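Local coordinates for protein glyoxalase-related enzyme (Fulvimarina pelagi, PDB 3BQX) that is of unknown function but belongs to the glyoxalase-related vicinal oxygen chelate (VOC) superfamily, whose members are mostly metal-dependent enzymes built from paired beta-alpha-beta-beta-beta modules, at residues L11-D15 against D115-H119; L16-A20 against R34-I39; R21-F27 against R89-G95. One frame throughout, in Å; residues are numbered along the deposited sequence.

Contact 1 (L11-D15 against D115-H119); sequences LGIGD and DPDGH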
ATOM      1  N   LEU A  11       6.699  -2.700   2.748  1.00  8.50           N
ATOM      2  CA  LEU A  11       6.258  -3.700   3.711  1.00  9.67           C
ATOM      3  C   LEU A  11       7.459  -4.137   4.521  1.00  9.79           C
ATOM      4  O   LEU A  11       8.505  -4.442   3.952  1.00  9.96           O
ATOM      5  CB  LEU A  11       5.673  -4.921   3.002  1.00  9.01           C
ATOM      6  CG  LEU A  11       4.500  -4.631   2.064  1.00  8.89           C
ATOM      7  CD1 LEU A  11       4.066  -5.913   1.362  1.00 10.43           C
ATOM      8  CD2 LEU A  11       3.349  -4.028   2.870  1.00 11.64           C
ATOM      9  N   GLY A  12       7.312  -4.168   5.844  1.00  9.66           N
ATOM     10  CA  GLY A  12       8.399  -4.615   6.699  1.00 11.62           C
ATOM     11  C   GLY A  12       8.377  -6.131   6.724  1.00 12.26           C
ATOM     12  O   GLY A  12       7.324  -6.734   6.932  1.00 13.18           O
ATOM     13  N   ILE A  13       9.533  -6.755   6.513  1.00 12.94           N
ATOM     14  CA  ILE A  13       9.626  -8.212   6.488  1.00 13.97           C
ATOM     15  C   ILE A  13      10.736  -8.744   7.389  1.00 14.18           C
ATOM     16  O   ILE A  13      11.606  -7.997   7.821  1.00 14.38           O
ATOM     17  CB  ILE A  13       9.863  -8.711   5.046  1.00 13.46           C
ATOM     18  CG1 ILE A  13      11.188  -8.155   4.517  1.00 12.37           C
ATOM     19  CG2 ILE A  13       8.697  -8.270   4.149  1.00 12.25           C
ATOM     20  CD1 ILE A  13      11.690  -8.852   3.261  1.00 14.35           C
ATOM     21  N   GLY A  14      10.704 -10.045   7.658  1.00 15.77           N
ATOM     22  CA  GLY A  14      11.715 -10.636   8.517  1.00 18.78           C
ATOM     23  C   GLY A  14      12.806 -11.392   7.786  1.00 19.66           C
ATOM     24  O   GLY A  14      13.937 -11.467   8.268  1.00 22.17           O
ATOM     25  N   ASP A  15      12.482 -11.942   6.621  1.00 20.78           N
ATOM     26  CA  ASP A  15      13.447 -12.714   5.844  1.00 21.55           C
ATOM     27  C   ASP A  15      13.294 -12.473   4.345  1.00 20.63           C
ATOM     28  O   ASP A  15      12.243 -12.761   3.772  1.00 20.34           O
ATOM     29  CB  ASP A  15      13.260 -14.205   6.138  1.00 23.15           C
ATOM     30  CG  ASP A  15      14.322 -15.064   5.489  1.00 25.13           C
ATOM     31  OD1 ASP A  15      15.464 -15.087   5.998  1.00 28.50           O
ATOM     32  OD2 ASP A  15      14.017 -15.714   4.467  1.00 25.53           O
ATOM     33  N   ASP A 115       1.067 -12.880   2.961  1.00 12.00           N
ATOM     34  CA  ASP A 115       2.429 -13.236   2.608  1.00 13.27           C
ATOM     35  C   ASP A 115       3.110 -13.827   3.847  1.00 14.21           C
ATOM     36  O   ASP A 115       2.507 -13.877   4.920  1.00 14.94           O
ATOM     37  CB  ASP A 115       3.172 -12.023   1.983  1.00 12.52           C
ATOM     38  CG  ASP A 115       3.676 -10.999   2.992  1.00 13.00           C
ATOM     39  OD1 ASP A 115       3.517 -11.146   4.218  1.00 12.34           O
ATOM     40  OD2 ASP A 115       4.268 -10.005   2.511  1.00 12.46           O
ATOM     41  N   PRO A 116       4.356 -14.311   3.716  1.00 15.78           N
ATOM     42  CA  PRO A 116       5.066 -14.909   4.855  1.00 16.67           C
ATOM     43  C   PRO A 116       5.141 -14.084   6.131  1.00 16.77           C
ATOM     44  O   PRO A 116       5.291 -14.635   7.223  1.00 17.93           O
ATOM     45  CB  PRO A 116       6.457 -15.186   4.290  1.00 17.59           C
ATOM     46  CG  PRO A 116       6.191 -15.453   2.860  1.00 16.41           C
ATOM     47  CD  PRO A 116       5.181 -14.377   2.499  1.00 15.37           C
ATOM     48  N   ASP A 117       5.052 -12.768   5.991  1.00 15.48           N
ATOM     49  CA  ASP A 117       5.140 -11.877   7.135  1.00 15.53           C
ATOM     50  C   ASP A 117       3.783 -11.437   7.661  1.00 14.88           C
ATOM     51  O   ASP A 117       3.702 -10.613   8.569  1.00 18.67           O
ATOM     52  CB  ASP A 117       5.998 -10.667   6.763  1.00 16.94           C
ATOM     53  CG  ASP A 117       7.433 -11.055   6.458  1.00 16.75           C
ATOM     54  OD1 ASP A 117       8.222 -11.199   7.416  1.00 18.42           O
ATOM     55  OD2 ASP A 117       7.768 -11.235   5.267  1.00 17.37           O
ATOM     56  N   GLY A 118       2.721 -11.990   7.085  1.00 14.96           N
ATOM     57  CA  GLY A 118       1.381 -11.658   7.534  1.00 14.18           C
ATOM     58  C   GLY A 118       0.661 -10.563   6.774  1.00 14.18           C
ATOM     59  O   GLY A 118      -0.503 -10.284   7.060  1.00 15.35           O
ATOM     60  N   HIS A 119       1.328  -9.930   5.814  1.00 12.07           N
ATOM     61  CA  HIS A 119       0.667  -8.868   5.055  1.00 11.52           C
ATOM     62  C   HIS A 119      -0.421  -9.478   4.189  1.00 11.03           C
ATOM     63  O   HIS A 119      -0.168 -10.361   3.376  1.00 11.57           O
ATOM     64  CB  HIS A 119       1.681  -8.114   4.205  1.00 12.20           C
ATOM     65  CG  HIS A 119       2.761  -7.468   5.010  1.00 12.78           C
ATOM     66  ND1 HIS A 119       2.504  -6.485   5.944  1.00 13.84           N
ATOM     67  CD2 HIS A 119       4.095  -7.687   5.049  1.00 11.71           C
ATOM     68  CE1 HIS A 119       3.636  -6.129   6.524  1.00 13.14           C
ATOM     69  NE2 HIS A 119       4.617  -6.843   5.998  1.00 12.04           N
TER
HETATM   70  O   HOH W   1       9.982 -12.776   5.359  1.00 16.03           O
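H119 and D117 reach from the loop D115-H119 to the end of strand 8-13, and with L11 they carry the contact. The H119 imidazole gives its NE2 hydrogen to G12 O over 2.9 Å in an almost straight bond (173°). The carbonyl oxygen lies practically in the ring plane, while the donor stands 30° out of the plane of the carbonyl. This bond limits rotation of the ring, and L11 leans on one of its faces: L11 CB sits 4.0 Å from the H119 ring centroid as a CH-pi contact, displaced toward the NE2-CD2 side. The two side chains run past each other in opposite directions, so L11 CD1 and CD2 follow the ring back toward its CG and ND1. In D117, CG stands anti to the carbonyl carbon (chi1 -64°), which sets the carboxylate against I13 and G14. Its OD1 accepts the hydrogen of G14 N at 2.7 Å, from above the carboxylate plane, and its OD2 lies 3.3 Å from both I13 CB and I13 CG2. Water 1 donates to D117 OD2 and to D15 O, adding a solvent bridge where strand 8-13 gives way to the N-cap residue D15 of helix 16-26. Within D115-H119, D115 OD1 accepts from D117 N and H119 N on opposite faces of its carboxylate; the first bond makes an Asx turn within the type I beta turn D115-G118, steadying both residues that reach across. The contact ties the end of the first strand of one four-stranded sheet to the 109-114/120-125 hairpin loop of the other, consistent with the paired modules of the VOC fold. Strand 8-13 lies beside strand 47-52 and at L11 pairs antiparallel with a strand of the second subunit; Y23 OH of helix 16-26 bonds D115 OD2.

Contact 2 (L16-A20 against R34-I39); sequences LEASA and RNPEII
L16, in the first turn of helix 16-26, sends its side chain into the bend R34-I39, where the chain reverses between two short strands. CB points toward the bend. From there CG comes to 4.2 Å from I39 CD1, and the two methyls then part. CD1 rests near two backbone oxygens, 3.8 Å from P36 O and 3.9 Å from E37 O. CD2 is the methyl in closer contact: it lies only 3.1 Å from N35 O, with P36 O at 3.5 Å, and it also meets I39 CG1 at 4.1 Å. On the side facing the bend the methyls thus meet mainly carbonyl oxygens, and chi1 of -97°, well away from a staggered value, accompanies this fit. L16 and I39 run past each other in opposite directions, which brings I39 CD1 onward to A20 CB, one helical turn along. R34 lies along the exposed rim, its chain extended from CG to NE and its NH1 4.1 Å from A20 CB. N35 OD1 accepts from E37 N and I38 N on opposite faces of its amide plane, the first making an Asx turn, the second completing an Asx motif, and so helps fix the shape of the bend. E37 adds an outside tie through OE2 to W51 NE1. The helix after the first strand here packs on the sheet of its own beta-alpha-beta-beta-beta module. Its start lies against strands 38-42 and 47-52: L16 and S19 touch L52 and T50, I39 is backbone hydrogen-bonded to T50, and the bend connects strands 33-34 and 38-42.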
ATOM      1  N   LEU A  16      14.346 -11.961   3.710  1.00 20.92           N
ATOM      2  CA  LEU A  16      14.308 -11.679   2.276  1.00 20.52           C
ATOM      3  C   LEU A  16      14.046 -12.884   1.383  1.00 21.57           C
ATOM      4  O   LEU A  16      13.287 -12.791   0.420  1.00 21.12           O
ATOM      5  CB  LEU A  16      15.606 -11.014   1.816  1.00 21.90           C
ATOM      6  CG  LEU A  16      15.596  -9.491   1.710  1.00 21.92           C
ATOM      7  CD1 LEU A  16      15.513  -8.883   3.095  1.00 23.39           C
ATOM      8  CD2 LEU A  16      16.856  -9.027   0.998  1.00 22.22           C
ATOM      9  N   GLU A  17      14.681 -14.011   1.686  1.00 21.67           N
ATOM     10  CA  GLU A  17      14.489 -15.192   0.859  1.00 21.57           C
ATOM     11  C   GLU A  17      13.039 -15.667   0.888  1.00 19.41           C
ATOM     12  O   GLU A  17      12.465 -15.987  -0.156  1.00 20.19           O
ATOM     13  CB  GLU A  17      15.429 -16.318   1.306  1.00 23.35           C
ATOM     14  CG  GLU A  17      15.477 -17.488   0.334  1.00 28.51           C
ATOM     15  CD  GLU A  17      16.558 -18.496   0.679  1.00 31.15           C
ATOM     16  OE1 GLU A  17      16.502 -19.077   1.783  1.00 34.33           O
ATOM     17  OE2 GLU A  17      17.462 -18.706  -0.159  1.00 33.25           O
ATOM     18  N   ALA A  18      12.445 -15.696   2.077  1.00 19.67           N
ATOM     19  CA  ALA A  18      11.058 -16.134   2.223  1.00 19.00           C
ATOM     20  C   ALA A  18      10.121 -15.178   1.481  1.00 17.39           C
ATOM     21  O   ALA A  18       9.181 -15.602   0.809  1.00 17.56           O
ATOM     22  CB  ALA A  18      10.680 -16.203   3.705  1.00 19.51           C
ATOM     23  N   SER A  19      10.394 -13.884   1.604  1.00 17.72           N
ATOM     24  CA  SER A  19       9.583 -12.868   0.943  1.00 16.05           C
ATOM     25  C   SER A  19       9.759 -12.952  -0.575  1.00 15.47           C
ATOM     26  O   SER A  19       8.784 -12.921  -1.323  1.00 15.33           O
ATOM     27  CB  SER A  19       9.986 -11.481   1.443  1.00 15.19           C
ATOM     28  OG  SER A  19       9.094 -10.491   0.962  1.00 13.76           O
ATOM     29  N   ALA A  20      11.007 -13.071  -1.023  1.00 15.80           N
ATOM     30  CA  ALA A  20      11.297 -13.170  -2.450  1.00 17.08           C
ATOM     31  C   ALA A  20      10.623 -14.397  -3.070  1.00 16.01           C
ATOM     32  O   ALA A  20      10.221 -14.371  -4.233  1.00 16.74           O
ATOM     33  CB  ALA A  20      12.805 -13.230  -2.676  1.00 16.50           C
ATOM     34  N   ARG A  34      17.694  -5.235  -5.642  1.00 14.57           N
ATOM     35  CA  ARG A  34      17.821  -6.108  -4.495  1.00 14.56           C
ATOM     36  C   ARG A  34      19.191  -6.050  -3.855  1.00 15.24           C
ATOM     37  O   ARG A  34      20.205  -6.012  -4.543  1.00 14.33           O
ATOM     38  CB  ARG A  34      17.530  -7.561  -4.869  1.00 16.73           C
ATOM     39  CG  ARG A  34      17.865  -8.526  -3.742  1.00 17.87           C
ATOM     40  CD  ARG A  34      17.435  -9.947  -4.036  1.00 21.54           C
ATOM     41  NE  ARG A  34      17.743 -10.817  -2.904  1.00 23.67           N
ATOM     42  CZ  ARG A  34      17.367 -12.087  -2.811  1.00 24.74           C
ATOM     43  NH1 ARG A  34      16.664 -12.645  -3.785  1.00 26.63           N
ATOM     44  NH2 ARG A  34      17.694 -12.799  -1.739  1.00 27.26           N
ATOM     45  N   ASN A  35      19.206  -6.014  -2.528  1.00 14.83           N
ATOM     46  CA  ASN A  35      20.448  -6.055  -1.772  1.00 16.31           C
ATOM     47  C   ASN A  35      20.104  -6.828  -0.497  1.00 16.71           C
ATOM     48  O   ASN A  35      18.954  -7.218  -0.304  1.00 15.86           O
ATOM     49  CB  ASN A  35      21.024  -4.651  -1.500  1.00 17.16           C
ATOM     50  CG  ASN A  35      20.184  -3.825  -0.556  1.00 18.44           C
ATOM     51  OD1 ASN A  35      19.410  -4.349   0.235  1.00 18.30           O
ATOM     52  ND2 ASN A  35      20.362  -2.510  -0.619  1.00 21.21           N
ATOM     53  N   PRO A  36      21.085  -7.088   0.377  1.00 17.41           N
ATOM     54  CA  PRO A  36      20.788  -7.840   1.601  1.00 18.25           C
ATOM     55  C   PRO A  36      19.687  -7.347   2.542  1.00 16.57           C
ATOM     56  O   PRO A  36      19.254  -8.094   3.419  1.00 17.21           O
ATOM     57  CB  PRO A  36      22.146  -7.904   2.296  1.00 19.52           C
ATOM     58  CG  PRO A  36      23.092  -7.967   1.140  1.00 20.49           C
ATOM     59  CD  PRO A  36      22.540  -6.906   0.216  1.00 20.05           C
ATOM     60  N   GLU A  37      19.223  -6.112   2.373  1.00 16.83           N
ATOM     61  CA  GLU A  37      18.181  -5.611   3.265  1.00 15.67           C
ATOM     62  C   GLU A  37      16.869  -5.179   2.620  1.00 14.56           C
ATOM     63  O   GLU A  37      15.870  -5.017   3.319  1.00 15.45           O
ATOM     64  CB  GLU A  37      18.719  -4.450   4.114  1.00 19.13           C
ATOM     65  CG  GLU A  37      18.939  -3.155   3.357  1.00 22.78           C
ATOM     66  CD  GLU A  37      19.454  -2.038   4.250  1.00 25.52           C
ATOM     67  OE1 GLU A  37      20.585  -2.170   4.765  1.00 26.74           O
ATOM     68  OE2 GLU A  37      18.729  -1.033   4.441  1.00 24.81           O
ATOM     69  N   ILE A  38      16.849  -5.000   1.306  1.00 12.22           N
ATOM     70  CA  ILE A  38      15.622  -4.546   0.662  1.00 11.28           C
ATOM     71  C   ILE A  38      15.465  -5.052  -0.766  1.00 10.59           C
ATOM     72  O   ILE A  38      16.451  -5.335  -1.452  1.00 11.85           O
ATOM     73  CB  ILE A  38      15.579  -2.991   0.659  1.00 11.50           C
ATOM     74  CG1 ILE A  38      14.166  -2.476   0.379  1.00 10.25           C
ATOM     75  CG2 ILE A  38      16.552  -2.444  -0.374  1.00 12.83           C
ATOM     76  CD1 ILE A  38      14.004  -0.970   0.679  1.00 12.33           C
ATOM     77  N   ILE A  39      14.216  -5.177  -1.198  1.00 10.53           N
ATOM     78  CA  ILE A  39      13.899  -5.587  -2.557  1.00 10.03           C
ATOM     79  C   ILE A  39      12.840  -4.632  -3.095  1.00  8.94           C
ATOM     80  O   ILE A  39      11.883  -4.303  -2.389  1.00 10.02           O
ATOM     81  CB  ILE A  39      13.342  -7.026  -2.625  1.00 10.38           C
ATOM     82  CG1 ILE A  39      14.410  -8.015  -2.153  1.00 13.66           C
ATOM     83  CG2 ILE A  39      12.903  -7.347  -4.050  1.00 12.25           C
ATOM     84  CD1 ILE A  39      13.940  -9.455  -2.099  1.00 13.90           C
TER

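Contact 3 (R21-F27 against R89-G95); sequences RFYGEGF and RLVAAGG
The F27 ring takes L90 CD2 on one face, a CH-pi contact 3.7 Å from the centroid and 12° off the normal, so the methyl sits nearly over the ring centre. The same ring stacks with W29 and meets W121 edge-to-face. F22 meets 89-95 differently: A93 O lies at its edge near the ring plane, while CE1 approaches L90 CB at 3.8 Å and G95 CA obliquely. The R21 guanidinium lies with one face on the A93-G94 peptide, A93 C and G94 N being over its centre, and water 2 is in plane at its edge. Between the flat groups the backbones come nearest at G26 and L90; the A93 methyl CB lies 3.4 Å from G26 CA, tighter than usual, and L90 CD2 3.5 Å from G26 C. Helix 83-92 stops here in a Schellman motif, with G95 N bonded to L90 O and G94 N to V91 O; G94 has positive phi. Water 2 links R21 NE, E25 OE1 and A92 O, water 3 joins E25 O to R89 O, and water 4, in plane at the R89 guanidinium edge, joins R89 NE to G26 O. The chemistry is therefore divided, with apolar contacts inside and carbonyls and charged side chains bridged by water at the rim; the positive R21 beside the carbonyl end of helix 83-92 probably interacts favourably with its dipole.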
ATOM      1  N   ARG A  21      10.511 -15.472  -2.293  1.00 17.74           N
ATOM      2  CA  ARG A  21       9.871 -16.693  -2.771  1.00 18.23           C
ATOM      3  C   ARG A  21       8.382 -16.453  -3.025  1.00 16.40           C
ATOM      4  O   ARG A  21       7.843 -16.857  -4.057  1.00 18.07           O
ATOM      5  CB  ARG A  21      10.040 -17.819  -1.745  1.00 19.62           C
ATOM      6  CG  ARG A  21       9.358 -19.115  -2.141  1.00 21.94           C
ATOM      7  CD  ARG A  21       9.241 -20.056  -0.956  1.00 24.75           C
ATOM      8  NE  ARG A  21       8.444 -21.237  -1.272  1.00 26.41           N
ATOM      9  CZ  ARG A  21       7.933 -22.054  -0.358  1.00 28.48           C
ATOM     10  NH1 ARG A  21       8.133 -21.815   0.932  1.00 28.98           N
ATOM     11  NH2 ARG A  21       7.217 -23.108  -0.730  1.00 29.40           N
ATOM     12  N   PHE A  22       7.725 -15.793  -2.074  1.00 15.89           N
ATOM     13  CA  PHE A  22       6.305 -15.492  -2.196  1.00 15.61           C
ATOM     14  C   PHE A  22       6.013 -14.603  -3.402  1.00 14.88           C
ATOM     15  O   PHE A  22       5.168 -14.925  -4.233  1.00 14.84           O
ATOM     16  CB  PHE A  22       5.797 -14.796  -0.929  1.00 16.20           C
ATOM     17  CG  PHE A  22       4.330 -14.455  -0.970  1.00 15.89           C
ATOM     18  CD1 PHE A  22       3.365 -15.441  -0.781  1.00 15.63           C
ATOM     19  CD2 PHE A  22       3.910 -13.144  -1.201  1.00 14.80           C
ATOM     20  CE1 PHE A  22       2.004 -15.132  -0.820  1.00 16.31           C
ATOM     21  CE2 PHE A  22       2.549 -12.826  -1.243  1.00 15.92           C
ATOM     22  CZ  PHE A  22       1.596 -13.822  -1.052  1.00 15.89           C
ATOM     23  N   TYR A  23       6.720 -13.481  -3.506  1.00 14.34           N
ATOM     24  CA  TYR A  23       6.478 -12.565  -4.613  1.00 14.10           C
ATOM     25  C   TYR A  23       7.013 -13.070  -5.945  1.00 14.83           C
ATOM     26  O   TYR A  23       6.414 -12.820  -6.991  1.00 14.19           O
ATOM     27  CB  TYR A  23       7.035 -11.171  -4.267  1.00 12.48           C
ATOM     28  CG  TYR A  23       6.232 -10.535  -3.147  1.00 11.28           C
ATOM     29  CD1 TYR A  23       4.926 -10.107  -3.365  1.00 10.53           C
ATOM     30  CD2 TYR A  23       6.731 -10.486  -1.853  1.00  9.87           C
ATOM     31  CE1 TYR A  23       4.131  -9.656  -2.321  1.00 10.67           C
ATOM     32  CE2 TYR A  23       5.946 -10.043  -0.793  1.00 10.43           C
ATOM     33  CZ  TYR A  23       4.642  -9.634  -1.036  1.00  9.31           C
ATOM     34  OH  TYR A  23       3.839  -9.250   0.014  1.00 10.66           O
ATOM     35  N   GLY A  24       8.113 -13.816  -5.901  1.00 15.88           N
ATOM     36  CA  GLY A  24       8.690 -14.343  -7.126  1.00 17.83           C
ATOM     37  C   GLY A  24       8.031 -15.610  -7.644  1.00 18.22           C
ATOM     38  O   GLY A  24       7.573 -15.652  -8.786  1.00 20.76           O
ATOM     39  N   GLU A  25       7.977 -16.644  -6.810  1.00 20.10           N
ATOM     40  CA  GLU A  25       7.375 -17.913  -7.208  1.00 20.97           C
ATOM     41  C   GLU A  25       5.856 -17.919  -7.080  1.00 20.31           C
ATOM     42  O   GLU A  25       5.168 -18.651  -7.796  1.00 21.97           O
ATOM     43  CB  GLU A  25       7.964 -19.056  -6.381  1.00 22.59           C
ATOM     44  CG  GLU A  25       9.442 -19.304  -6.641  1.00 26.82           C
ATOM     45  CD  GLU A  25      10.010 -20.412  -5.775  1.00 29.13           C
ATOM     46  OE1 GLU A  25       9.447 -21.526  -5.791  1.00 30.36           O
ATOM     47  OE2 GLU A  25      11.022 -20.169  -5.080  1.00 32.40           O
ATOM     48  N   GLY A  26       5.336 -17.104  -6.167  1.00 19.53           N
ATOM     49  CA  GLY A  26       3.899 -17.037  -5.975  1.00 18.10           C
ATOM     50  C   GLY A  26       3.238 -16.107  -6.975  1.00 17.52           C
ATOM     51  O   GLY A  26       2.409 -16.536  -7.776  1.00 16.90           O
ATOM     52  N   PHE A  27       3.608 -14.829  -6.946  1.00 16.25           N
ATOM     53  CA  PHE A  27       3.027 -13.855  -7.869  1.00 16.11           C
ATOM     54  C   PHE A  27       3.673 -13.849  -9.251  1.00 15.59           C
ATOM     55  O   PHE A  27       3.063 -13.400 -10.219  1.00 17.47           O
ATOM     56  CB  PHE A  27       3.119 -12.439  -7.290  1.00 12.09           C
ATOM     57  CG  PHE A  27       1.911 -12.015  -6.495  1.00 10.58           C
ATOM     58  CD1 PHE A  27       2.030 -11.698  -5.146  1.00 12.01           C
ATOM     59  CD2 PHE A  27       0.664 -11.904  -7.102  1.00 12.23           C
ATOM     60  CE1 PHE A  27       0.922 -11.273  -4.413  1.00 10.85           C
ATOM     61  CE2 PHE A  27      -0.452 -11.479  -6.382  1.00 11.74           C
ATOM     62  CZ  PHE A  27      -0.320 -11.161  -5.032  1.00 11.60           C
ATOM     63  N   ARG A  89      -1.177 -20.782  -6.174  1.00 19.70           N
ATOM     64  CA  ARG A  89       0.239 -20.527  -6.408  1.00 19.09           C
ATOM     65  C   ARG A  89       0.844 -19.734  -5.252  1.00 18.91           C
ATOM     66  O   ARG A  89       1.978 -19.978  -4.847  1.00 17.74           O
ATOM     67  CB  ARG A  89       0.439 -19.773  -7.730  1.00 20.44           C
ATOM     68  CG  ARG A  89       0.043 -20.573  -8.970  1.00 23.02           C
ATOM     69  CD  ARG A  89       0.680 -20.012 -10.241  1.00 23.56           C
ATOM     70  NE  ARG A  89       0.076 -18.759 -10.688  1.00 26.34           N
ATOM     71  CZ  ARG A  89      -1.106 -18.667 -11.291  1.00 26.27           C
ATOM     72  NH1 ARG A  89      -1.824 -19.760 -11.525  1.00 28.33           N
ATOM     73  NH2 ARG A  89      -1.567 -17.483 -11.672  1.00 26.92           N
ATOM     74  N   LEU A  90       0.083 -18.788  -4.710  1.00 18.35           N
ATOM     75  CA  LEU A  90       0.576 -17.993  -3.591  1.00 17.81           C
ATOM     76  C   LEU A  90       0.754 -18.871  -2.358  1.00 17.73           C
ATOM     77  O   LEU A  90       1.738 -18.749  -1.632  1.00 16.42           O
ATOM     78  CB  LEU A  90      -0.389 -16.846  -3.272  1.00 17.63           C
ATOM     79  CG  LEU A  90      -0.556 -15.763  -4.339  1.00 17.56           C
ATOM     80  CD1 LEU A  90      -1.559 -14.723  -3.852  1.00 16.53           C
ATOM     81  CD2 LEU A  90       0.789 -15.102  -4.629  1.00 16.78           C
ATOM     82  N   VAL A  91      -0.211 -19.757  -2.121  1.00 18.25           N
ATOM     83  CA  VAL A  91      -0.142 -20.656  -0.976  1.00 18.93           C
ATOM     84  C   VAL A  91       1.050 -21.598  -1.117  1.00 18.31           C
ATOM     85  O   VAL A  91       1.770 -21.848  -0.156  1.00 18.86           O
ATOM     86  CB  VAL A  91      -1.426 -21.496  -0.844  1.00 18.32           C
ATOM     87  CG1 VAL A  91      -1.257 -22.538   0.261  1.00 19.35           C
ATOM     88  CG2 VAL A  91      -2.604 -20.582  -0.529  1.00 20.37           C
ATOM     89  N   ALA A  92       1.255 -22.105  -2.327  1.00 19.04           N
ATOM     90  CA  ALA A  92       2.362 -23.015  -2.600  1.00 19.54           C
ATOM     91  C   ALA A  92       3.712 -22.322  -2.436  1.00 20.35           C
ATOM     92  O   ALA A  92       4.733 -22.978  -2.240  1.00 21.46           O
ATOM     93  CB  ALA A  92       2.234 -23.573  -4.009  1.00 18.79           C
ATOM     94  N   ALA A  93       3.713 -20.993  -2.512  1.00 19.66           N
ATOM     95  CA  ALA A  93       4.942 -20.218  -2.384  1.00 20.69           C
ATOM     96  C   ALA A  93       5.180 -19.687  -0.968  1.00 19.90           C
ATOM     97  O   ALA A  93       6.024 -18.812  -0.756  1.00 20.05           O
ATOM     98  CB  ALA A  93       4.923 -19.063  -3.379  1.00 19.42           C
ATOM     99  N   GLY A  94       4.430 -20.208   0.000  1.00 20.50           N
ATOM    100  CA  GLY A  94       4.607 -19.780   1.376  1.00 19.63           C
ATOM    101  C   GLY A  94       3.485 -18.924   1.932  1.00 18.75           C
ATOM    102  O   GLY A  94       3.545 -18.486   3.080  1.00 20.26           O
ATOM    103  N   GLY A  95       2.456 -18.688   1.127  1.00 18.81           N
ATOM    104  CA  GLY A  95       1.344 -17.877   1.588  1.00 19.55           C
ATOM    105  C   GLY A  95       0.415 -18.611   2.537  1.00 19.68           C
ATOM    106  O   GLY A  95       0.347 -19.839   2.524  1.00 21.28           O
TER
HETATM  107  O   HOH W   2       7.267 -22.337  -3.905  1.00 38.26           O
HETATM  108  O   HOH W   3       3.708 -21.120  -6.538  1.00 22.76           O
HETATM  109  O   HOH W   4       1.574 -16.366 -10.443  1.00 22.47           O

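How the contacts relate
From the N terminus, strand 8-13 leads through contact 1 directly into helix 16-26, whose first turns make contact 2 and whose last turns make contact 3. Contact 2 closes the shortest loop, returning at 34-39; contact 3 closes a longer one at 89-95, and these two cross, since their segments alternate along the chain. Contact 1, joining 11-15 to 115-119, spans both. Helix 16-26 is thus held at its start to the sheet containing strands 8-13 and 38-42, and at its end to helix 83-92, which accompanies the second sheet. F22 of contact 3 also packs on D115 and P116 of contact 1, so the two halves of the chain meet around this helix.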